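Cutinase-like protein (Cryptococcus sp., PDB 2CZQ) probably hydrolyses carboxylic esters, as a cutinase-like enzyme built on the alpha/beta hydrolase fold. Local coordinates at residues Leu11-Gly16 with Gly41-Thr46; Tyr79-Tyr84 with Asn106-Val111; Arg136-Leu141 with Thr170-Gly175. All blocks are in the same frame, centred on the assembly; numbering follows the deposited sequence.

Contact 1: Leu11-Gly16 with Gly41-Thr46; sequences LINTRG and GTIYNT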
loop_
_atom_site.group_PDB
_atom_site.type_symbol
_atom_site.label_atom_id
_atom_site.label_comp_id
_atom_site.label_asym_id
_atom_site.label_seq_id
_atom_site.Cartn_x
_atom_site.Cartn_y
_atom_site.Cartn_z
ATOM N N LEU A 11 -2.124 0.726 -10.538
ATOM C CA LEU A 11 -2.085 0.157 -9.199
ATOM C C LEU A 11 -0.712 -0.479 -9.058
ATOM O O LEU A 11 -0.457 -1.561 -9.589
ATOM C CB LEU A 11 -3.208 -0.872 -9.023
ATOM C CG LEU A 11 -4.615 -0.392 -9.409
ATOM C CD1 LEU A 11 -5.620 -1.528 -9.323
ATOM C CD2 LEU A 11 -5.066 0.782 -8.545
ATOM N N ILE A 12 0.194 0.241 -8.404
ATOM C CA ILE A 12 1.551 -0.236 -8.201
ATOM C C ILE A 12 1.542 -1.012 -6.900
ATOM O O ILE A 12 1.259 -0.443 -5.843
ATOM C CB ILE A 12 2.549 0.947 -8.116
ATOM C CG1 ILE A 12 2.642 1.686 -9.458
ATOM C CG2 ILE A 12 3.929 0.461 -7.642
ATOM C CD1 ILE A 12 3.460 2.971 -9.416
ATOM N N ASN A 13 1.836 -2.306 -6.976
ATOM C CA ASN A 13 1.819 -3.135 -5.779
ATOM C C ASN A 13 3.155 -3.810 -5.551
ATOM O O ASN A 13 3.759 -4.357 -6.483
ATOM C CB ASN A 13 0.662 -4.147 -5.801
ATOM C CG ASN A 13 0.916 -5.320 -6.731
ATOM O OD1 ASN A 13 1.263 -6.415 -6.279
ATOM N ND2 ASN A 13 0.746 -5.102 -8.032
ATOM N N THR A 14 3.609 -3.747 -4.302
ATOM C CA THR A 14 4.876 -4.322 -3.895
ATOM C C THR A 14 4.599 -5.449 -2.910
ATOM O O THR A 14 3.935 -5.257 -1.883
ATOM C CB THR A 14 5.776 -3.245 -3.284
ATOM O OG1 THR A 14 5.873 -2.146 -4.196
ATOM C CG2 THR A 14 7.206 -3.751 -3.131
ATOM N N ARG A 15 5.115 -6.628 -3.238
ATOM C CA ARG A 15 4.739 -7.865 -2.571
ATOM C C ARG A 15 5.560 -8.148 -1.318
ATOM O O ARG A 15 6.552 -7.470 -1.026
ATOM C CB ARG A 15 4.858 -9.028 -3.551
ATOM C CG ARG A 15 6.281 -9.468 -3.823
ATOM C CD ARG A 15 6.385 -10.287 -5.077
ATOM N NE ARG A 15 7.701 -10.877 -5.296
ATOM C CZ ARG A 15 8.730 -10.249 -5.849
ATOM N NH1 ARG A 15 8.627 -8.980 -6.226
ATOM N NH2 ARG A 15 9.870 -10.898 -6.036
ATOM N N GLY A 16 5.127 -9.164 -0.580
ATOM C CA GLY A 16 5.828 -9.607 0.607
ATOM C C GLY A 16 6.942 -10.597 0.317
ATOM O O GLY A 16 7.008 -11.209 -0.761
ATOM N N GLY A 41 -7.148 1.220 -16.202
ATOM C CA GLY A 41 -6.249 0.759 -15.168
ATOM C C GLY A 41 -5.326 -0.362 -15.592
ATOM O O GLY A 41 -5.685 -1.223 -16.398
ATOM N N THR A 42 -4.125 -0.350 -15.026
ATOM C CA THR A 42 -3.219 -1.489 -15.102
ATOM C C THR A 42 -2.654 -1.753 -13.716
ATOM O O THR A 42 -2.676 -0.880 -12.836
ATOM C CB THR A 42 -2.056 -1.264 -16.093
ATOM O OG1 THR A 42 -1.373 -0.055 -15.747
ATOM C CG2 THR A 42 -2.550 -1.081 -17.544
ATOM N N ILE A 43 -2.148 -2.968 -13.549
ATOM C CA ILE A 43 -1.559 -3.424 -12.301
ATOM C C ILE A 43 -0.069 -3.633 -12.548
ATOM O O ILE A 43 0.318 -4.479 -13.360
ATOM C CB ILE A 43 -2.227 -4.743 -11.847
ATOM C CG1 ILE A 43 -3.732 -4.545 -11.614
ATOM C CG2 ILE A 43 -1.539 -5.277 -10.590
ATOM C CD1 ILE A 43 -4.523 -5.837 -11.557
ATOM N N TYR A 44 0.760 -2.848 -11.862
ATOM C CA TYR A 44 2.205 -2.946 -11.991
ATOM C C TYR A 44 2.782 -3.600 -10.752
ATOM O O TYR A 44 2.577 -3.109 -9.638
ATOM C CB TYR A 44 2.862 -1.572 -12.195
ATOM C CG TYR A 44 4.360 -1.709 -12.306
ATOM C CD1 TYR A 44 4.930 -2.240 -13.457
ATOM C CD2 TYR A 44 5.204 -1.373 -11.247
ATOM C CE1 TYR A 44 6.291 -2.413 -13.566
ATOM C CE2 TYR A 44 6.576 -1.541 -11.344
ATOM C CZ TYR A 44 7.113 -2.061 -12.513
ATOM O OH TYR A 44 8.464 -2.246 -12.667
ATOM N N ASN A 45 3.519 -4.688 -10.955
ATOM C CA ASN A 45 4.132 -5.431 -9.862
ATOM C C ASN A 45 5.585 -5.022 -9.697
ATOM O O ASN A 45 6.429 -5.297 -10.558
ATOM C CB ASN A 45 4.040 -6.934 -10.113
ATOM C CG ASN A 45 2.669 -7.363 -10.585
ATOM O OD1 ASN A 45 1.649 -6.985 -10.006
ATOM N ND2 ASN A 45 2.637 -8.174 -11.637
ATOM N N THR A 46 5.881 -4.353 -8.593
ATOM C CA THR A 46 7.229 -3.873 -8.336
ATOM C C THR A 46 8.247 -4.995 -8.483
ATOM O O THR A 46 8.058 -6.096 -7.955
ATOM C CB THR A 46 7.266 -3.313 -6.930
ATOM O OG1 THR A 46 6.335 -2.228 -6.870
ATOM C CG2 THR A 46 8.634 -2.712 -6.589
HETATM O O HOH W 1 6.468 -6.928 -5.889
#

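Contact 2: Tyr79-Tyr84 with Asn106-Val111; sequences YILQGY and NAVKGV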
loop_
_atom_site.group_PDB
_atom_site.type_symbol
_atom_site.label_atom_id
_atom_site.label_comp_id
_atom_site.label_asym_id
_atom_site.label_seq_id
_atom_site.Cartn_x
_atom_site.Cartn_y
_atom_site.Cartn_z
ATOM N N TYR A 79 -1.991 7.293 -9.581
ATOM C CA TYR A 79 -1.475 6.080 -8.959
ATOM C C TYR A 79 -2.158 5.761 -7.646
ATOM O O TYR A 79 -2.509 6.667 -6.874
ATOM C CB TYR A 79 0.016 6.227 -8.659
ATOM C CG TYR A 79 0.852 6.486 -9.877
ATOM C CD1 TYR A 79 1.112 5.471 -10.786
ATOM C CD2 TYR A 79 1.369 7.747 -10.132
ATOM C CE1 TYR A 79 1.870 5.698 -11.915
ATOM C CE2 TYR A 79 2.134 7.993 -11.268
ATOM C CZ TYR A 79 2.377 6.957 -12.154
ATOM O OH TYR A 79 3.137 7.165 -13.278
ATOM N N ILE A 80 -2.299 4.464 -7.385
ATOM C CA ILE A 80 -2.471 3.965 -6.023
ATOM C C ILE A 80 -1.241 3.114 -5.739
ATOM O O ILE A 80 -0.886 2.247 -6.541
ATOM C CB ILE A 80 -3.745 3.100 -5.872
ATOM C CG1 ILE A 80 -5.009 3.865 -6.296
ATOM C CG2 ILE A 80 -3.858 2.552 -4.441
ATOM C CD1 ILE A 80 -5.384 5.050 -5.413
ATOM N N LEU A 81 -0.577 3.367 -4.615
ATOM C CA LEU A 81 0.549 2.543 -4.185
ATOM C C LEU A 81 0.079 1.563 -3.123
ATOM O O LEU A 81 -0.515 1.972 -2.122
ATOM C CB LEU A 81 1.690 3.395 -3.622
ATOM C CG LEU A 81 2.168 4.568 -4.477
ATOM C CD1 LEU A 81 3.363 5.241 -3.818
ATOM C CD2 LEU A 81 2.491 4.141 -5.903
ATOM N N GLN A 82 0.350 0.281 -3.350
ATOM C CA GLN A 82 -0.078 -0.792 -2.464
ATOM C C GLN A 82 1.144 -1.560 -2.017
ATOM O O GLN A 82 2.010 -1.872 -2.833
ATOM C CB GLN A 82 -1.017 -1.736 -3.206
ATOM C CG GLN A 82 -2.257 -1.060 -3.769
ATOM C CD GLN A 82 -3.020 -1.933 -4.745
ATOM O OE1 GLN A 82 -2.421 -2.696 -5.501
ATOM N NE2 GLN A 82 -4.348 -1.814 -4.735
ATOM N N GLY A 83 1.220 -1.893 -0.732
ATOM C CA GLY A 83 2.334 -2.681 -0.245
ATOM C C GLY A 83 1.935 -3.622 0.868
ATOM O O GLY A 83 1.171 -3.240 1.760
ATOM N N TYR A 84 2.444 -4.850 0.801
ATOM C CA TYR A 84 2.198 -5.877 1.808
ATOM C C TYR A 84 3.516 -6.298 2.441
ATOM O O TYR A 84 4.446 -6.698 1.740
ATOM C CB TYR A 84 1.534 -7.090 1.151
ATOM C CG TYR A 84 1.444 -8.328 2.023
ATOM C CD1 TYR A 84 0.984 -8.266 3.345
ATOM C CD2 TYR A 84 1.838 -9.567 1.523
ATOM C CE1 TYR A 84 0.906 -9.411 4.139
ATOM C CE2 TYR A 84 1.772 -10.709 2.302
ATOM C CZ TYR A 84 1.308 -10.630 3.607
ATOM O OH TYR A 84 1.244 -11.780 4.362
ATOM N N ASN A 106 1.554 14.606 -6.125
ATOM C CA ASN A 106 0.228 14.952 -6.613
ATOM C C ASN A 106 -0.450 13.805 -7.363
ATOM O O ASN A 106 -1.665 13.638 -7.276
ATOM C CB ASN A 106 0.288 16.193 -7.505
ATOM C CG ASN A 106 0.597 17.467 -6.731
ATOM O OD1 ASN A 106 0.425 17.542 -5.513
ATOM N ND2 ASN A 106 1.055 18.483 -7.449
ATOM N N ALA A 107 0.342 13.019 -8.091
ATOM C CA ALA A 107 -0.183 11.928 -8.912
ATOM C C ALA A 107 -0.603 10.711 -8.092
ATOM O O ALA A 107 -1.457 9.926 -8.527
ATOM C CB ALA A 107 0.835 11.521 -9.967
ATOM N N VAL A 108 0.014 10.539 -6.922
ATOM C CA VAL A 108 -0.338 9.428 -6.048
ATOM C C VAL A 108 -1.589 9.811 -5.267
ATOM O O VAL A 108 -1.547 10.633 -4.342
ATOM C CB VAL A 108 0.810 9.029 -5.100
ATOM C CG1 VAL A 108 0.365 7.890 -4.195
ATOM C CG2 VAL A 108 2.043 8.609 -5.897
ATOM N N LYS A 109 -2.713 9.222 -5.662
ATOM C CA LYS A 109 -3.995 9.562 -5.059
ATOM C C LYS A 109 -4.257 8.822 -3.758
ATOM O O LYS A 109 -5.068 9.272 -2.952
ATOM C CB LYS A 109 -5.145 9.329 -6.040
ATOM C CG LYS A 109 -4.989 10.048 -7.384
ATOM C CD LYS A 109 -4.763 11.557 -7.243
ATOM C CE LYS A 109 -4.499 12.190 -8.606
ATOM N NZ LYS A 109 -4.075 13.617 -8.531
ATOM N N GLY A 110 -3.595 7.688 -3.554
ATOM C CA GLY A 110 -3.785 6.920 -2.342
ATOM C C GLY A 110 -2.668 5.935 -2.136
ATOM O O GLY A 110 -2.035 5.493 -3.094
ATOM N N VAL A 111 -2.444 5.596 -0.871
ATOM C CA VAL A 111 -1.469 4.598 -0.461
ATOM C C VAL A 111 -2.210 3.611 0.435
ATOM O O VAL A 111 -2.872 4.018 1.397
ATOM C CB VAL A 111 -0.297 5.238 0.309
ATOM C CG1 VAL A 111 0.691 4.174 0.761
ATOM C CG2 VAL A 111 0.403 6.285 -0.548
#

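Contact 3: Arg136-Leu141 with Thr170-Gly175; sequences RNVNGL and TAHGFG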
loop_
_atom_site.group_PDB
_atom_site.type_symbol
_atom_site.label_atom_id
_atom_site.label_comp_id
_atom_site.label_asym_id
_atom_site.label_seq_id
_atom_site.Cartn_x
_atom_site.Cartn_y
_atom_site.Cartn_z
ATOM N N ARG A 136 -4.906 0.916 15.950
ATOM C CA ARG A 136 -4.394 2.245 15.660
ATOM C C ARG A 136 -3.145 2.570 16.474
ATOM O O ARG A 136 -2.209 3.182 15.958
ATOM C CB ARG A 136 -5.455 3.321 15.867
ATOM C CG ARG A 136 -4.936 4.718 15.542
ATOM C CD ARG A 136 -5.995 5.704 15.152
ATOM N NE ARG A 136 -6.676 5.304 13.926
ATOM C CZ ARG A 136 -7.716 5.947 13.414
ATOM N NH1 ARG A 136 -8.194 7.034 14.014
ATOM N NH2 ARG A 136 -8.283 5.503 12.301
ATOM N N ASN A 137 -3.137 2.155 17.738
ATOM C CA ASN A 137 -2.102 2.568 18.682
ATOM C C ASN A 137 -1.119 1.463 19.007
ATOM O O ASN A 137 -0.851 1.153 20.173
ATOM C CB ASN A 137 -2.736 3.157 19.932
ATOM C CG ASN A 137 -3.738 4.218 19.586
ATOM O OD1 ASN A 137 -3.407 5.177 18.888
ATOM N ND2 ASN A 137 -4.978 4.034 20.016
ATOM N N VAL A 138 -0.582 0.880 17.942
ATOM C CA VAL A 138 0.452 -0.140 18.034
ATOM C C VAL A 138 1.542 0.160 17.014
ATOM O O VAL A 138 1.303 0.837 16.010
ATOM C CB VAL A 138 -0.113 -1.580 17.826
ATOM C CG1 VAL A 138 -1.239 -1.872 18.811
ATOM C CG2 VAL A 138 -0.586 -1.807 16.386
ATOM N N ASN A 139 2.734 -0.355 17.289
ATOM C CA ASN A 139 3.883 -0.185 16.421
ATOM C C ASN A 139 4.282 -1.483 15.753
ATOM O O ASN A 139 4.141 -2.560 16.336
ATOM C CB ASN A 139 5.066 0.317 17.237
ATOM C CG ASN A 139 4.898 1.746 17.682
ATOM O OD1 ASN A 139 4.645 2.629 16.864
ATOM N ND2 ASN A 139 5.026 1.984 18.983
ATOM N N GLY A 140 4.812 -1.365 14.540
ATOM C CA GLY A 140 5.362 -2.504 13.838
ATOM C C GLY A 140 6.791 -2.804 14.252
ATOM O O GLY A 140 7.422 -2.061 15.015
ATOM N N LEU A 141 7.308 -3.910 13.732
ATOM C CA LEU A 141 8.638 -4.387 14.088
ATOM C C LEU A 141 9.768 -3.457 13.667
ATOM O O LEU A 141 10.830 -3.459 14.296
ATOM C CB LEU A 141 8.878 -5.758 13.460
ATOM C CG LEU A 141 8.069 -6.915 14.039
ATOM C CD1 LEU A 141 8.099 -8.100 13.103
ATOM C CD2 LEU A 141 8.596 -7.315 15.417
ATOM N N THR A 170 2.986 -5.193 17.317
ATOM C CA THR A 170 3.822 -5.899 18.284
ATOM C C THR A 170 3.213 -5.903 19.679
ATOM O O THR A 170 3.718 -6.594 20.565
ATOM C CB THR A 170 5.261 -5.352 18.343
ATOM O OG1 THR A 170 5.240 -3.995 18.806
ATOM C CG2 THR A 170 5.916 -5.325 16.956
ATOM N N ALA A 171 2.137 -5.145 19.885
ATOM C CA ALA A 171 1.426 -5.192 21.159
ATOM C C ALA A 171 0.668 -6.508 21.310
ATOM O O ALA A 171 0.855 -7.230 22.292
ATOM C CB ALA A 171 0.488 -4.000 21.305
ATOM N N HIS A 172 -0.169 -6.823 20.324
ATOM C CA HIS A 172 -1.057 -7.975 20.428
ATOM C C HIS A 172 -0.601 -9.174 19.628
ATOM O O HIS A 172 -1.129 -10.264 19.811
ATOM C CB HIS A 172 -2.483 -7.631 19.991
ATOM C CG HIS A 172 -2.929 -6.257 20.376
ATOM N ND1 HIS A 172 -3.198 -5.287 19.439
ATOM C CD2 HIS A 172 -3.175 -5.695 21.583
ATOM C CE1 HIS A 172 -3.575 -4.179 20.050
ATOM N NE2 HIS A 172 -3.572 -4.401 21.351
ATOM N N GLY A 173 0.342 -8.961 18.713
ATOM C CA GLY A 173 0.791 -10.016 17.827
ATOM C C GLY A 173 2.101 -10.626 18.267
ATOM O O GLY A 173 2.743 -10.144 19.200
ATOM N N PHE A 174 2.507 -11.687 17.580
ATOM C CA PHE A 174 3.734 -12.382 17.933
ATOM C C PHE A 174 4.397 -12.960 16.685
ATOM O O PHE A 174 4.216 -14.138 16.345
ATOM C CB PHE A 174 3.477 -13.449 19.004
ATOM C CG PHE A 174 4.716 -13.882 19.733
ATOM C CD1 PHE A 174 5.285 -13.073 20.714
ATOM C CD2 PHE A 174 5.313 -15.105 19.444
ATOM C CE1 PHE A 174 6.426 -13.474 21.398
ATOM C CE2 PHE A 174 6.455 -15.517 20.121
ATOM C CZ PHE A 174 7.017 -14.702 21.096
ATOM N N GLY A 175 5.160 -12.102 16.006
ATOM C CA GLY A 175 5.853 -12.468 14.784
ATOM C C GLY A 175 4.930 -12.721 13.612
ATOM O O GLY A 175 3.754 -12.334 13.633
HETATM O O HOH W 2 3.163 -2.010 19.468
HETATM O O HOH W 3 7.250 -2.463 17.867
#

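Contact 1: Leu11-Gly16 with Gly41-Thr46
The carboxamides of Asn13 and Asn45 run side by side and point the same way; their planes stand 77° apart, and ND2 of Asn13 still meets OD1 of Asn45 within the carbonyl plane. The bond spans 2.9 Å from ND2 of Asn13 to OD1 of Asn45 and uses a lone pair, with the acceptor close to the donor's own amide plane. Asn13 attains this with CG lodged between its backbone N and carbonyl carbon (chi1 76°), and its OD1 is taken by the backbone N of Ser24. The Tyr44 ring, on the other face of the sheet, meets CG2 of Ile12 at its edge, 4.2 Å from CD2, while its hydroxyl bonds to Asp62. The third flat group, the Arg15 guanidinium, has a water at its edge, in plane, which accepts from NH1 and from Arg15 N and donates to Thr46 O, 2.7 Å from the water oxygen; Arg15 NE is held by Glu19 O.

Where the ladder ends, the hydroxyls OG1 of Thr14 and OG1 of Thr46 share a short hydrogen bond of 2.7 Å. The backbones beneath are plainly parallel: Leu11 N bonds to Thr42 O and Asn13 N to Tyr44 O, while Leu11 O and Asn13 O receive Tyr44 N and Thr46 N.

Strand 41-45 is the outermost strand on this side, joined to strand 9-14 through helix 28-37 as a beta-alpha-beta unit. That helix covers Leu11 and Ile43, helix 57-73 covers Ile12, Tyr44 and Thr46, and strand 78-84 flanks 9-14 on its other side.

Contact 2: Tyr79-Tyr84 with Asn106-Val111
Tyr79 O accepts the shortest bond between these strands, 2.8 Å from Lys109 N, with the donor lying nearly along the carbonyl direction although the N-H...O angle is only 148°. Gly110 N lies 3.6 Å from Tyr79 O and is not bonded to it; this buried N-H has no partner in the model. That lapse marks a beta bulge: Tyr79 pairs with Val108 but Ile80 with Gly110, so one residue is inserted on the second strand. Regular parallel pairing resumes with Leu81 N donating to Gly110 O at 3.0 Å, and Ile80 CA makes a CA-H...O contact with the same oxygen, 3.3 Å from carbon to oxygen.

On the face that carries Tyr79, Leu81, Val108 and Val111, the side-chain contacts across the strands are between carbon atoms. Ala107 CB sits at the edge of the Tyr79 ring, 3.8 Å from CD2. Leu81 and Val108 cross at about a right angle, CG of the former 3.8 Å from CG1 of the latter; the valine puts that branch there by holding CG1 anti to its backbone N (chi1 179°). On the other face Ile80 folds back, chi2 -66°, and lays CD1 3.7 Å from Gly110 N, over the backbone where Gly110 has no side chain.

The end of the Lys109 chain leads off from strand 78-84, bending at chi2 to bring NZ to Asn106 O at 2.7 Å, a tie to the last turn of helix 103-107. Helices 57-73 and 86-98 cover the apolar face. Beyond the paired part, strand 78-84 runs on to Gly83, the first glycine of a GxSxG sequence; this central parallel strand leading into a probable nucleophile elbow at Ser85 is the signature of the alpha/beta hydrolase fold.

Contact 3: Arg136-Leu141 with Thr170-Gly175
Val138 and His172 form the close-packed end of this contact, whereas Thr170 and Asn139 meet at an end wetted by two waters. CG1 of Val138 approaches the imidazole obliquely, 3.5 Å from CE1 of His172, and the same methyl lies 3.7 Å from CB of Ala171. The valine presents this branch with CG1 anti to its carbonyl carbon (chi1 -56°). Ala171 CB in turn sits over the centre of one face of the His172 ring, 4.0 Å above its plane, so the two aliphatic side chains pack against the imidazole. The ring also stacks on Tyr163, and its ND1 bonds to Asp169.

At the wetter end a direct backbone bond joins the loops: Thr170 N donates to Asn139 O over 3.0 Å, nearly straight at 165°. The Thr170 hydroxyl, set between its backbone N and carbonyl carbon (chi1 64°), serves both waters. One of them accepts from Asn139 N at 2.8 Å; the other donates to Gly140 O. Away from the hydroxyl, the methyl CG2 of Thr170 reaches CD2 of Leu141 at 3.7 Å, a touch between two exposed residues. Asn139 directs its amide elsewhere, with OD1 bonded to Ser121 N.

Two irregular loops thus meet without any strand pairing, and the chemistry is divided accordingly. Carbon contacts of Val138 with Ala171 and His172 join one end. At the other, a backbone bond is supplemented by waters that link Thr170 OG1 to Asn139 N and Gly140 O, so much of the polar linkage there passes through solvent.

Overall arrangement
Contacts 1 and 2 are two steps across a single parallel sheet. Their centres lie 10 Å apart, and strands 9-14 and 78-84 are direct neighbours: Ile12 O and Gln82 N approach to 2.8 Å. Contact 3 stands apart, its centre 26 Å from that of contact 1 and 24 Å from that of contact 2, with nearest atoms about 13 and 10 Å away. The likely triad, Ser85, Asp165 and His180, gives a common reference: contact 2 carries the strand leading to the serine, the side chain of Thr14 in contact 1 touches the probable nucleophile elbow, and Leu141 of contact 3 lies near the triad without touching it. Thr42 OG1 of contact 1 bonds a citrate, probably from the crystallisation liquor.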